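Local coordinates for protein peptidyl-prolyl cis-trans isomerase (PDB 5XB0) that probably catalyses the cis-trans isomerisation of peptide bonds before proline, through the FKBP-type domain that makes up most of this C-terminal piece of the protein, at residues 54-59 and 65-70; 73-78 and 82-87; 107-112 and 117-122. One frame throughout, in Å; residues are numbered along the deposited sequence.

How the interactions relate
All three contacts belong to one FKBP-type domain and follow one another along the chain. Interactions 1 and 2 have centres about 14 Å apart; they meet because strand 73-76 pairs with strand 51-59 in the same sheet. Val54 O probably bonds to Gln73 N at 2.9 Å, and the Tyr56 ring packs on Phe75. Interaction 3 lies about 17 Å from each of the other two, centre to centre. It touches interaction 1 through Phe66 CE2 and Leu122 CD2, 3.8 Å apart. Interactions 2 and 3 do not touch; their nearest atoms are about 7 Å apart. A bound tartaric acid, probably from the crystallisation liquor, lies close to Asp67, Trp84 and Tyr107. Its place is consistent with the FKBP substrate pocket.

Interaction 1 (54-59 and 65-70); sequences VRYVGR and IFDQST
Tyr56 reaches across the hairpin of strands 51-59 and 65-68 and packs along the backbone of Gln68 and Ser69. Its CG stands between the backbone N and the carbonyl carbon (chi1 69°), which turns the ring toward the other strand. From CB the ring runs outward over these two residues. CD1 and CE1 lie against Ser69 CB. The middle of one face is covered by Ser69 N. CD2 and CE2 pass Gln68 CA. At the tip, OH donates to Asp67 OD2 at 2.6 Å, and this oxygen lies near the ring plane, at the edge. The carboxylate is turned 73° from the ring, and OH meets OD2 from above the carboxylate plane.

The backbone of Tyr56 is held as well. Its N donates to Ser69 OG at 2.9 Å, and its O accepts from Ser69 N at 3.0 Å. A water also donates to Tyr56 O and Ser69 O and accepts from Gln68 NE2.

Further along, Gly58 N bonds to Asp67 O at 2.8 Å, and Phe66 N bonds to Gly58 O at 2.9 Å. Phe66 and Asp67 both face Gly58, which makes a classic beta bulge. The Phe66 ring lies close against Gly58, with CE2 3.2 Å from Gly58 C. On the face with Val57, Ile65 CG1 sits over the centre of the Arg59 guanidinium, 3.6 Å from CZ. Arg59 NE bonds to Gly63 O in the hairpin turn. Ile65 CG1 also packs on Val57 CG1.

The bound tartaric acid lies near Asp67, and Trp84 meets the Tyr56 ring edge-to-face. In FKBPs an aromatic and an aspartate from this region line the substrate pocket. The Tyr56 hydroxyl gives its proton to Asp67. Together with the ring packing on Gln68 and Ser69, this ties the position of the carboxylate to that of the ring.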
ATOM      1  N   VAL A  54      -1.601   3.255  12.855  1.00 14.26           N
ATOM      2  CA  VAL A  54      -2.061   2.088  12.123  1.00 13.90           C
ATOM      3  C   VAL A  54      -1.547   0.770  12.690  1.00 14.25           C
ATOM      4  O   VAL A  54      -0.521   0.725  13.360  1.00 17.23           O
ATOM      5  CB  VAL A  54      -1.638   2.156  10.634  1.00 13.77           C
ATOM      6  CG1 VAL A  54      -2.365   3.309   9.928  1.00 15.41           C
ATOM      7  CG2 VAL A  54      -0.107   2.284  10.510  1.00 14.80           C
ATOM      8  N   ARG A  55      -2.293  -0.295  12.425  1.00 14.02           N
ATOM      9  CA  ARG A  55      -1.732  -1.635  12.383  1.00 12.60           C
ATOM     10  C   ARG A  55      -1.630  -1.998  10.920  1.00 15.32           C
ATOM     11  O   ARG A  55      -2.491  -1.610  10.125  1.00 14.30           O
ATOM     12  CB  ARG A  55      -2.615  -2.650  13.104  1.00 15.88           C
ATOM     13  CG  ARG A  55      -2.785  -2.430  14.570  1.00 20.04           C
ATOM     14  CD  ARG A  55      -3.524  -3.611  15.177  1.00 21.77           C
ATOM     15  NE  ARG A  55      -3.511  -3.529  16.625  1.00 26.17           N
ATOM     16  CZ  ARG A  55      -4.442  -2.908  17.331  1.00 23.30           C
ATOM     17  NH1 ARG A  55      -5.467  -2.333  16.717  1.00 27.18           N
ATOM     18  NH2 ARG A  55      -4.357  -2.874  18.650  1.00 24.19           N
ATOM     19  N   TYR A  56      -0.604  -2.756  10.547  1.00 13.66           N
ATOM     20  CA  TYR A  56      -0.459  -3.107   9.143  1.00 12.37           C
ATOM     21  C   TYR A  56       0.319  -4.397   8.942  1.00 13.40           C
ATOM     22  O   TYR A  56       1.125  -4.801   9.771  1.00 14.30           O
ATOM     23  CB  TYR A  56       0.218  -1.975   8.359  1.00 12.72           C
ATOM     24  CG  TYR A  56       1.675  -1.767   8.703  1.00 12.87           C
ATOM     25  CD1 TYR A  56       2.042  -0.992   9.798  1.00 15.47           C
ATOM     26  CD2 TYR A  56       2.687  -2.349   7.942  1.00 14.08           C
ATOM     27  CE1 TYR A  56       3.385  -0.809  10.140  1.00 16.51           C
ATOM     28  CE2 TYR A  56       4.036  -2.173   8.279  1.00 16.34           C
ATOM     29  CZ  TYR A  56       4.374  -1.387   9.369  1.00 19.14           C
ATOM     30  OH  TYR A  56       5.698  -1.203   9.712  1.00 19.74           O
ATOM     31  N   VAL A  57       0.057  -5.023   7.806  1.00 12.64           N
ATOM     32  CA  VAL A  57       0.879  -6.119   7.320  1.00 12.69           C
ATOM     33  C   VAL A  57       1.198  -5.802   5.870  1.00 14.05           C
ATOM     34  O   VAL A  57       0.297  -5.548   5.081  1.00 17.39           O
ATOM     35  CB  VAL A  57       0.174  -7.478   7.429  1.00 13.42           C
ATOM     36  CG1 VAL A  57       1.097  -8.578   6.892  1.00 16.77           C
ATOM     37  CG2 VAL A  57      -0.180  -7.775   8.874  1.00 16.72           C
ATOM     38  N   GLY A  58       2.482  -5.812   5.527  1.00 13.41           N
ATOM     39  CA  GLY A  58       2.901  -5.553   4.160  1.00 14.06           C
ATOM     40  C   GLY A  58       3.470  -6.811   3.536  1.00 14.35           C
ATOM     41  O   GLY A  58       4.350  -7.450   4.115  1.00 14.70           O
ATOM     42  N   ARG A  59       2.938  -7.173   2.372  1.00 13.58           N
ATOM     43  CA  ARG A  59       3.337  -8.389   1.679  1.00 13.05           C
ATOM     44  C   ARG A  59       3.782  -8.151   0.246  1.00 15.09           C
ATOM     45  O   ARG A  59       3.284  -7.247  -0.437  1.00 14.72           O
ATOM     46  CB  ARG A  59       2.187  -9.395   1.670  1.00 15.81           C
ATOM     47  CG  ARG A  59       1.687  -9.788   3.047  1.00 19.27           C
ATOM     48  CD  ARG A  59       0.479 -10.690   2.925  1.00 22.94           C
ATOM     49  NE  ARG A  59       0.798 -12.053   3.318  1.00 50.82           N
ATOM     50  CZ  ARG A  59       0.537 -12.559   4.517  1.00 46.69           C
ATOM     51  NH1 ARG A  59      -0.068 -11.817   5.435  1.00 48.10           N
ATOM     52  NH2 ARG A  59       0.872 -13.813   4.793  1.00 53.03           N
ATOM     53  N   ILE A  65       5.554 -11.697   3.857  1.00 15.78           N
ATOM     54  CA  ILE A  65       5.505 -10.490   4.670  1.00 14.64           C
ATOM     55  C   ILE A  65       6.877  -9.843   4.725  1.00 17.85           C
ATOM     56  O   ILE A  65       7.835 -10.472   5.172  1.00 23.73           O
ATOM     57  CB  ILE A  65       5.024 -10.806   6.085  1.00 14.85           C
ATOM     58  CG1 ILE A  65       3.586 -11.318   6.045  1.00 18.64           C
ATOM     59  CG2 ILE A  65       5.161  -9.575   6.992  1.00 18.54           C
ATOM     60  CD1 ILE A  65       3.088 -11.790   7.409  1.00 23.76           C
ATOM     61  N   PHE A  66       6.977  -8.595   4.274  1.00 14.18           N
ATOM     62  CA  PHE A  66       8.262  -7.903   4.327  1.00 14.68           C
ATOM     63  C   PHE A  66       8.356  -6.942   5.511  1.00 16.32           C
ATOM     64  O   PHE A  66       9.457  -6.576   5.921  1.00 19.26           O
ATOM     65  CB  PHE A  66       8.542  -7.158   3.023  1.00 17.87           C
ATOM     66  CG  PHE A  66       7.562  -6.072   2.715  1.00 15.82           C
ATOM     67  CD1 PHE A  66       7.717  -4.800   3.257  1.00 18.16           C
ATOM     68  CD2 PHE A  66       6.486  -6.314   1.881  1.00 16.14           C
ATOM     69  CE1 PHE A  66       6.809  -3.790   2.971  1.00 17.12           C
ATOM     70  CE2 PHE A  66       5.590  -5.305   1.587  1.00 15.89           C
ATOM     71  CZ  PHE A  66       5.753  -4.046   2.139  1.00 17.66           C
ATOM     72  N   ASP A  67       7.208  -6.544   6.058  1.00 15.05           N
ATOM     73  CA  ASP A  67       7.169  -5.701   7.253  1.00 14.83           C
ATOM     74  C   ASP A  67       5.763  -5.760   7.837  1.00 17.25           C
ATOM     75  O   ASP A  67       4.791  -5.917   7.093  1.00 15.54           O
ATOM     76  CB  ASP A  67       7.557  -4.254   6.930  1.00 16.65           C
ATOM     77  CG  ASP A  67       7.742  -3.390   8.182  1.00 19.88           C
ATOM     78  OD1 ASP A  67       8.089  -3.937   9.246  1.00 22.40           O
ATOM     79  OD2 ASP A  67       7.544  -2.155   8.097  1.00 19.20           O
ATOM     80  N   GLN A  68       5.658  -5.635   9.157  1.00 15.57           N
ATOM     81  CA  GLN A  68       4.353  -5.546   9.810  1.00 16.02           C
ATOM     82  C   GLN A  68       4.486  -4.860  11.160  1.00 15.42           C
ATOM     83  O   GLN A  68       5.569  -4.810  11.740  1.00 16.63           O
ATOM     84  CB  GLN A  68       3.731  -6.938   9.971  1.00 14.59           C
ATOM     85  CG  GLN A  68       4.463  -7.846  10.939  1.00 14.00           C
ATOM     86  CD  GLN A  68       3.930  -9.263  10.919  1.00 17.38           C
ATOM     87  OE1 GLN A  68       4.686 -10.216  10.764  1.00 22.32           O
ATOM     88  NE2 GLN A  68       2.626  -9.408  11.098  1.00 16.92           N
ATOM     89  N   SER A  69       3.380  -4.305  11.645  1.00 14.44           N
ATOM     90  CA  SER A  69       3.361  -3.656  12.945  1.00 14.50           C
ATOM     91  C   SER A  69       3.371  -4.674  14.083  1.00 19.56           C
ATOM     92  O   SER A  69       2.926  -5.811  13.917  1.00 17.33           O
ATOM     93  CB  SER A  69       2.126  -2.757  13.050  1.00 17.30           C
ATOM     94  OG  SER A  69       0.944  -3.524  12.857  1.00 17.40           O
ATOM     95  N   THR A  70       3.876  -4.250  15.239  1.00 17.45           N
ATOM     96  CA  THR A  70       3.868  -5.076  16.447  1.00 16.58           C
ATOM     97  C   THR A  70       2.955  -4.499  17.519  1.00 25.67           C
ATOM     98  O   THR A  70       2.723  -5.117  18.570  1.00 24.72           O
ATOM     99  CB  THR A  70       5.270  -5.212  17.032  1.00 19.89           C
ATOM    100  OG1 THR A  70       5.857  -3.907  17.165  1.00 22.77           O
ATOM    101  CG2 THR A  70       6.136  -6.073  16.133  1.00 19.53           C
TER
HETATM  102  O   HOH W   1       1.016  -6.914  12.191  1.00 21.35           O

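Interaction 2 (73-78 and 82-87); sequences QWFRLD and SGWTSA
Phe75 is the first residue of 73-78 to meet helix 82-87. It lies on strand 73-76, which pairs with strand 51-59. Its CG is anti to the carbonyl carbon (chi1 -64°). The side chain leaves the strand toward the helix, and its ring meets Trp84. The six-membered ring of Trp84 presents its edge to the face of Phe75 in an offset edge-to-face pair. The planes are 86° apart and the centroids 5.7 Å apart. The closest atoms are Phe75 CD2 and Trp84 CZ3, at 3.9 Å.

This is the FKBP arrangement, in which a short helix packs against a curved antiparallel sheet. A tryptophan of that helix typically forms the floor of the substrate pocket, and Trp84 is consistent with that role. Its ring also meets Tyr56 and Phe124 edge-to-face, and tartaric acid is bound nearby.

Next along, Arg76 grips Asp78 side-on within the same segment. NE reaches OD1, and NH2 bonds to OD2 at 2.8 Å in the guanidinium plane. Leu77, between them, meets the helix with its carbonyl and with CD2. CD2 touches Trp84 O at 4.0 Å. Leu77 O accepts from Thr85 OG1 at 2.6 Å, nearly in line with the C=O bond.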
ATOM      1  N   GLN A  73       0.999   1.951  15.456  1.00 16.00           N
ATOM      2  CA  GLN A  73       2.201   2.725  15.182  1.00 16.44           C
ATOM      3  C   GLN A  73       1.862   4.017  14.451  1.00 14.83           C
ATOM      4  O   GLN A  73       1.102   3.987  13.489  1.00 16.16           O
ATOM      5  CB  GLN A  73       3.164   1.877  14.349  1.00 19.55           C
ATOM      6  CG  GLN A  73       4.504   2.496  14.116  1.00 23.84           C
ATOM      7  CD  GLN A  73       5.519   1.495  13.608  1.00 24.50           C
ATOM      8  OE1 GLN A  73       5.198   0.324  13.356  1.00 21.47           O
ATOM      9  NE2 GLN A  73       6.759   1.949  13.454  1.00 23.44           N
ATOM     10  N   TRP A  74       2.441   5.134  14.900  1.00 16.38           N
ATOM     11  CA  TRP A  74       2.263   6.441  14.255  1.00 16.23           C
ATOM     12  C   TRP A  74       3.235   6.673  13.101  1.00 16.73           C
ATOM     13  O   TRP A  74       4.440   6.404  13.226  1.00 18.86           O
ATOM     14  CB  TRP A  74       2.437   7.577  15.270  1.00 18.73           C
ATOM     15  CG  TRP A  74       1.301   7.733  16.231  1.00 18.79           C
ATOM     16  CD1 TRP A  74       1.249   7.290  17.519  1.00 23.33           C
ATOM     17  CD2 TRP A  74       0.051   8.387  15.979  1.00 16.38           C
ATOM     18  NE1 TRP A  74       0.045   7.627  18.086  1.00 22.60           N
ATOM     19  CE2 TRP A  74      -0.706   8.310  17.163  1.00 17.91           C
ATOM     20  CE3 TRP A  74      -0.501   9.029  14.869  1.00 17.05           C
ATOM     21  CZ2 TRP A  74      -1.996   8.833  17.264  1.00 19.67           C
ATOM     22  CZ3 TRP A  74      -1.780   9.569  14.978  1.00 19.05           C
ATOM     23  CH2 TRP A  74      -2.510   9.460  16.165  1.00 20.63           C
ATOM     24  N   PHE A  75       2.702   7.191  11.992  1.00 15.32           N
ATOM     25  CA  PHE A  75       3.504   7.599  10.828  1.00 14.27           C
ATOM     26  C   PHE A  75       3.054   8.965  10.320  1.00 16.12           C
ATOM     27  O   PHE A  75       1.865   9.268  10.324  1.00 15.67           O
ATOM     28  CB  PHE A  75       3.372   6.596   9.683  1.00 14.73           C
ATOM     29  CG  PHE A  75       3.908   5.240   9.990  1.00 16.35           C
ATOM     30  CD1 PHE A  75       5.277   5.013  10.023  1.00 20.88           C
ATOM     31  CD2 PHE A  75       3.050   4.183  10.231  1.00 16.08           C
ATOM     32  CE1 PHE A  75       5.772   3.751  10.292  1.00 23.62           C
ATOM     33  CE2 PHE A  75       3.543   2.919  10.501  1.00 19.29           C
ATOM     34  CZ  PHE A  75       4.907   2.705  10.532  1.00 20.18           C
ATOM     35  N   ARG A  76       3.999   9.778   9.857  1.00 14.52           N
ATOM     36  CA  ARG A  76       3.657  10.992   9.118  1.00 15.23           C
ATOM     37  C   ARG A  76       3.327  10.638   7.679  1.00 16.22           C
ATOM     38  O   ARG A  76       4.119   9.970   7.006  1.00 16.22           O
ATOM     39  CB  ARG A  76       4.811  11.999   9.154  1.00 18.07           C
ATOM     40  CG  ARG A  76       4.995  12.651  10.492  1.00 21.70           C
ATOM     41  CD  ARG A  76       6.172  13.598  10.498  1.00 25.82           C
ATOM     42  NE  ARG A  76       6.040  14.641   9.485  1.00 26.95           N
ATOM     43  CZ  ARG A  76       6.502  15.878   9.633  1.00 41.90           C
ATOM     44  NH1 ARG A  76       7.113  16.227  10.759  1.00 42.83           N
ATOM     45  NH2 ARG A  76       6.344  16.767   8.663  1.00 36.33           N
ATOM     46  N   LEU A  77       2.165  11.071   7.201  1.00 16.72           N
ATOM     47  CA  LEU A  77       1.791  10.794   5.812  1.00 18.54           C
ATOM     48  C   LEU A  77       2.754  11.420   4.803  1.00 20.20           C
ATOM     49  O   LEU A  77       2.905  10.905   3.693  1.00 22.88           O
ATOM     50  CB  LEU A  77       0.368  11.277   5.528  1.00 20.73           C
ATOM     51  CG  LEU A  77      -0.744  10.318   5.940  1.00 19.97           C
ATOM     52  CD1 LEU A  77      -2.043  10.734   5.281  1.00 16.55           C
ATOM     53  CD2 LEU A  77      -0.401   8.871   5.585  1.00 17.84           C
ATOM     54  N   ASP A  78       3.409  12.520   5.167  1.00 18.62           N
ATOM     55  CA  ASP A  78       4.330  13.152   4.229  1.00 21.95           C
ATOM     56  C   ASP A  78       5.691  12.457   4.195  1.00 22.20           C
ATOM     57  O   ASP A  78       6.605  12.896   3.486  1.00 25.40           O
ATOM     58  CB  ASP A  78       4.503  14.658   4.534  1.00 24.92           C
ATOM     59  CG  ASP A  78       5.145  14.951   5.894  1.00 27.39           C
ATOM     60  OD1 ASP A  78       5.710  14.051   6.557  1.00 23.21           O
ATOM     61  OD2 ASP A  78       5.085  16.136   6.299  1.00 29.14           O
ATOM     62  N   SER A  82       4.640   6.985  -1.239  1.00 15.29           N
ATOM     63  CA  SER A  82       3.633   7.908  -1.733  1.00 14.58           C
ATOM     64  C   SER A  82       2.264   7.250  -1.890  1.00 13.98           C
ATOM     65  O   SER A  82       1.253   7.934  -1.798  1.00 15.30           O
ATOM     66  CB  SER A  82       4.096   8.550  -3.051  1.00 20.83           C
ATOM     67  OG  SER A  82       4.467   7.580  -4.001  1.00 27.79           O
ATOM     68  N   GLY A  83       2.220   5.935  -2.083  1.00 12.82           N
ATOM     69  CA  GLY A  83       0.953   5.235  -2.171  1.00 12.88           C
ATOM     70  C   GLY A  83       0.157   5.318  -0.874  1.00 14.68           C
ATOM     71  O   GLY A  83      -1.067   5.378  -0.894  1.00 14.60           O
ATOM     72  N   TRP A  84       0.850   5.310   0.265  1.00 12.75           N
ATOM     73  CA  TRP A  84       0.154   5.533   1.542  1.00 12.63           C
ATOM     74  C   TRP A  84      -0.330   6.980   1.650  1.00 13.61           C
ATOM     75  O   TRP A  84      -1.450   7.249   2.091  1.00 13.51           O
ATOM     76  CB  TRP A  84       1.063   5.221   2.737  1.00 12.17           C
ATOM     77  CG  TRP A  84       1.145   3.772   3.142  1.00 13.14           C
ATOM     78  CD1 TRP A  84       1.105   2.682   2.324  1.00 15.17           C
ATOM     79  CD2 TRP A  84       1.289   3.274   4.474  1.00 15.19           C
ATOM     80  NE1 TRP A  84       1.215   1.528   3.069  1.00 15.39           N
ATOM     81  CE2 TRP A  84       1.334   1.869   4.391  1.00 16.08           C
ATOM     82  CE3 TRP A  84       1.389   3.885   5.731  1.00 20.10           C
ATOM     83  CZ2 TRP A  84       1.465   1.059   5.520  1.00 19.14           C
ATOM     84  CZ3 TRP A  84       1.520   3.077   6.859  1.00 21.47           C
ATOM     85  CH2 TRP A  84       1.561   1.682   6.740  1.00 17.73           C
ATOM     86  N   THR A  85       0.537   7.914   1.271  1.00 12.79           N
ATOM     87  CA  THR A  85       0.201   9.328   1.361  1.00 13.91           C
ATOM     88  C   THR A  85      -1.126   9.652   0.687  1.00 13.83           C
ATOM     89  O   THR A  85      -1.977  10.327   1.252  1.00 14.91           O
ATOM     90  CB  THR A  85       1.293  10.191   0.732  1.00 14.28           C
ATOM     91  OG1 THR A  85       2.549   9.885   1.349  1.00 17.21           O
ATOM     92  CG2 THR A  85       0.973  11.670   0.943  1.00 15.95           C
ATOM     93  N   SER A  86      -1.294   9.183  -0.540  1.00 14.98           N
ATOM     94  CA  SER A  86      -2.509   9.487  -1.268  1.00 16.51           C
ATOM     95  C   SER A  86      -3.670   8.621  -0.804  1.00 14.50           C
ATOM     96  O   SER A  86      -4.763   9.122  -0.586  1.00 16.36           O
ATOM     97  CB  SER A  86      -2.298   9.315  -2.773  1.00 18.76           C
ATOM     98  OG  SER A  86      -1.813   8.023  -3.068  1.00 18.39           O
ATOM     99  N   ALA A  87      -3.444   7.320  -0.671  1.00 14.68           N
ATOM    100  CA  ALA A  87      -4.570   6.430  -0.421  1.00 13.26           C
ATOM    101  C   ALA A  87      -5.186   6.682   0.950  1.00 14.39           C
ATOM    102  O   ALA A  87      -6.411   6.696   1.095  1.00 13.11           O
ATOM    103  CB  ALA A  87      -4.139   4.974  -0.546  1.00 13.80           C
TER

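Interaction 3 (107-112 and 117-122); sequences YGAEGA and DPFTPL
Phe119 meets both Gly108 and Ala109 across the long loop between strands 96-101 and 122-132. This connection is a feature of the FKBP fold, where it flanks the substrate pocket. Phe119 N donates to Gly108 O at 3.0 Å. The bond is straight at N-H (175°), but the donor stands above the carbonyl plane. The Phe119 ring takes Ala109 CA over one face, toward the rim, in a CH-pi contact. Ala109 CB lies 3.6 Å from Phe119 CZ. Beside it, Pro118 CB comes within 3.1 Å of Ala109 O. At the other end, Leu122 CD1 touches the edge of the Tyr107 ring, 3.8 Å from CD2.

Further bonds surround these contacts. The backbone bond from Gly111 N to Tyr107 O, 2.9 Å, closes the 107-111 turn. Thr120 OG1 donates to Asp117 O. Phe119 also packs on Thr6 and Leu10 of helix 6-21. Tyr107 OH makes a weak hydrogen bond to the bound tartaric acid, which probably comes from the crystallisation liquor. Two waters bridge the segments. One donates to Gly108 O and Asp117 O, and the other accepts from Tyr107 N and donates to Thr120 O at 2.7 Å.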
ATOM      1  N   TYR A 107       8.489   1.326  -3.835  1.00 13.28           N
ATOM      2  CA  TYR A 107       9.954   1.447  -3.910  1.00 14.21           C
ATOM      3  C   TYR A 107      10.505   1.452  -5.340  1.00 17.26           C
ATOM      4  O   TYR A 107      11.718   1.558  -5.536  1.00 16.82           O
ATOM      5  CB  TYR A 107      10.626   0.338  -3.088  1.00 14.53           C
ATOM      6  CG  TYR A 107      10.301   0.457  -1.612  1.00 15.89           C
ATOM      7  CD1 TYR A 107      10.967   1.375  -0.810  1.00 21.11           C
ATOM      8  CD2 TYR A 107       9.288  -0.297  -1.040  1.00 17.02           C
ATOM      9  CE1 TYR A 107      10.653   1.511   0.531  1.00 19.80           C
ATOM     10  CE2 TYR A 107       8.966  -0.164   0.310  1.00 18.30           C
ATOM     11  CZ  TYR A 107       9.651   0.741   1.079  1.00 22.14           C
ATOM     12  OH  TYR A 107       9.343   0.884   2.414  1.00 24.14           O
ATOM     13  N   GLY A 108       9.622   1.341  -6.329  1.00 15.02           N
ATOM     14  CA  GLY A 108       9.988   1.648  -7.708  1.00 13.41           C
ATOM     15  C   GLY A 108      11.095   0.798  -8.312  1.00 14.42           C
ATOM     16  O   GLY A 108      11.275  -0.368  -7.956  1.00 15.02           O
ATOM     17  N   ALA A 109      11.827   1.390  -9.249  1.00 17.46           N
ATOM     18  CA  ALA A 109      12.929   0.705  -9.915  1.00 16.83           C
ATOM     19  C   ALA A 109      14.060   0.348  -8.960  1.00 20.21           C
ATOM     20  O   ALA A 109      14.785  -0.620  -9.180  1.00 23.07           O
ATOM     21  CB  ALA A 109      13.470   1.562 -11.031  1.00 17.01           C
ATOM     22  N   GLU A 110      14.222   1.135  -7.906  1.00 19.35           N
ATOM     23  CA  GLU A 110      15.330   0.928  -6.985  1.00 20.14           C
ATOM     24  C   GLU A 110      15.072  -0.246  -6.047  1.00 23.21           C
ATOM     25  O   GLU A 110      16.003  -0.962  -5.660  1.00 21.70           O
ATOM     26  CB  GLU A 110      15.595   2.197  -6.173  1.00 24.20           C
ATOM     27  CG  GLU A 110      16.673   2.012  -5.106  1.00 35.09           C
ATOM     28  CD  GLU A 110      17.305   3.314  -4.650  1.00 40.73           C
ATOM     29  OE1 GLU A 110      16.660   4.378  -4.766  1.00 39.78           O
ATOM     30  OE2 GLU A 110      18.453   3.265  -4.162  1.00 48.79           O
ATOM     31  N   GLY A 111      13.810  -0.455  -5.681  1.00 17.43           N
ATOM     32  CA  GLY A 111      13.487  -1.496  -4.720  1.00 15.20           C
ATOM     33  C   GLY A 111      14.059  -1.148  -3.357  1.00 17.97           C
ATOM     34  O   GLY A 111      14.303   0.019  -3.063  1.00 19.00           O
ATOM     35  N   ALA A 112      14.262  -2.158  -2.521  1.00 18.39           N
ATOM     36  CA  ALA A 112      14.920  -1.957  -1.237  1.00 18.69           C
ATOM     37  C   ALA A 112      15.996  -3.019  -1.063  1.00 17.84           C
ATOM     38  O   ALA A 112      15.772  -4.041  -0.417  1.00 19.45           O
ATOM     39  CB  ALA A 112      13.908  -2.001  -0.094  1.00 18.62           C
ATOM     40  N   ASP A 117      12.555  -6.440  -4.472  1.00 18.90           N
ATOM     41  CA  ASP A 117      13.139  -6.325  -5.802  1.00 17.86           C
ATOM     42  C   ASP A 117      12.625  -5.078  -6.515  1.00 17.29           C
ATOM     43  O   ASP A 117      11.567  -4.545  -6.170  1.00 16.00           O
ATOM     44  CB  ASP A 117      12.815  -7.562  -6.646  1.00 18.65           C
ATOM     45  CG  ASP A 117      13.514  -8.814  -6.152  1.00 27.35           C
ATOM     46  OD1 ASP A 117      14.524  -8.690  -5.435  1.00 27.28           O
ATOM     47  OD2 ASP A 117      13.044  -9.916  -6.492  1.00 26.74           O
ATOM     48  N   PRO A 118      13.371  -4.603  -7.515  1.00 18.11           N
ATOM     49  CA  PRO A 118      12.836  -3.591  -8.426  1.00 17.10           C
ATOM     50  C   PRO A 118      11.464  -3.988  -8.972  1.00 14.24           C
ATOM     51  O   PRO A 118      11.215  -5.174  -9.192  1.00 16.89           O
ATOM     52  CB  PRO A 118      13.884  -3.551  -9.549  1.00 18.52           C
ATOM     53  CG  PRO A 118      15.166  -3.912  -8.838  1.00 19.83           C
ATOM     54  CD  PRO A 118      14.762  -4.960  -7.841  1.00 20.91           C
ATOM     55  N   PHE A 119      10.584  -3.006  -9.151  1.00 14.83           N
ATOM     56  CA  PHE A 119       9.312  -3.197  -9.843  1.00 15.83           C
ATOM     57  C   PHE A 119       8.407  -4.202  -9.149  1.00 14.75           C
ATOM     58  O   PHE A 119       7.741  -5.013  -9.792  1.00 17.29           O
ATOM     59  CB  PHE A 119       9.562  -3.612 -11.298  1.00 16.96           C
ATOM     60  CG  PHE A 119      10.498  -2.688 -12.014  1.00 16.51           C
ATOM     61  CD1 PHE A 119      10.163  -1.359 -12.173  1.00 17.44           C
ATOM     62  CD2 PHE A 119      11.726  -3.128 -12.470  1.00 16.27           C
ATOM     63  CE1 PHE A 119      11.031  -0.488 -12.812  1.00 19.50           C
ATOM     64  CE2 PHE A 119      12.600  -2.262 -13.119  1.00 18.06           C
ATOM     65  CZ  PHE A 119      12.250  -0.944 -13.290  1.00 16.40           C
ATOM     66  N   THR A 120       8.365  -4.110  -7.825  1.00 13.07           N
ATOM     67  CA  THR A 120       7.509  -4.985  -7.033  1.00 16.67           C
ATOM     68  C   THR A 120       6.305  -4.220  -6.485  1.00 14.13           C
ATOM     69  O   THR A 120       6.454  -3.358  -5.615  1.00 17.21           O
ATOM     70  CB  THR A 120       8.285  -5.604  -5.871  1.00 13.97           C
ATOM     71  OG1 THR A 120       9.425  -6.309  -6.378  1.00 16.21           O
ATOM     72  CG2 THR A 120       7.418  -6.574  -5.092  1.00 15.26           C
ATOM     73  N   PRO A 121       5.102  -4.528  -6.990  1.00 14.10           N
ATOM     74  CA  PRO A 121       3.901  -3.995  -6.337  1.00 13.34           C
ATOM     75  C   PRO A 121       3.759  -4.563  -4.923  1.00 16.56           C
ATOM     76  O   PRO A 121       4.209  -5.676  -4.666  1.00 15.51           O
ATOM     77  CB  PRO A 121       2.763  -4.453  -7.252  1.00 17.13           C
ATOM     78  CG  PRO A 121       3.307  -5.651  -7.976  1.00 20.33           C
ATOM     79  CD  PRO A 121       4.798  -5.491  -8.063  1.00 15.53           C
ATOM     80  N   LEU A 122       3.170  -3.799  -4.012  1.00 14.14           N
ATOM     81  CA  LEU A 122       3.074  -4.222  -2.613  1.00 14.85           C
ATOM     82  C   LEU A 122       1.623  -4.368  -2.193  1.00 16.67           C
ATOM     83  O   LEU A 122       0.771  -3.598  -2.628  1.00 16.35           O
ATOM     84  CB  LEU A 122       3.775  -3.217  -1.700  1.00 13.88           C
ATOM     85  CG  LEU A 122       5.243  -2.925  -2.027  1.00 13.63           C
ATOM     86  CD1 LEU A 122       5.819  -1.923  -1.027  1.00 15.59           C
ATOM     87  CD2 LEU A 122       6.036  -4.229  -2.012  1.00 18.67           C
TER
HETATM   88  O   HOH W   2       8.034  -1.467  -4.440  1.00 16.33           O
HETATM   89  O   HOH W   3      10.188  -2.153  -6.024  1.00 15.07           O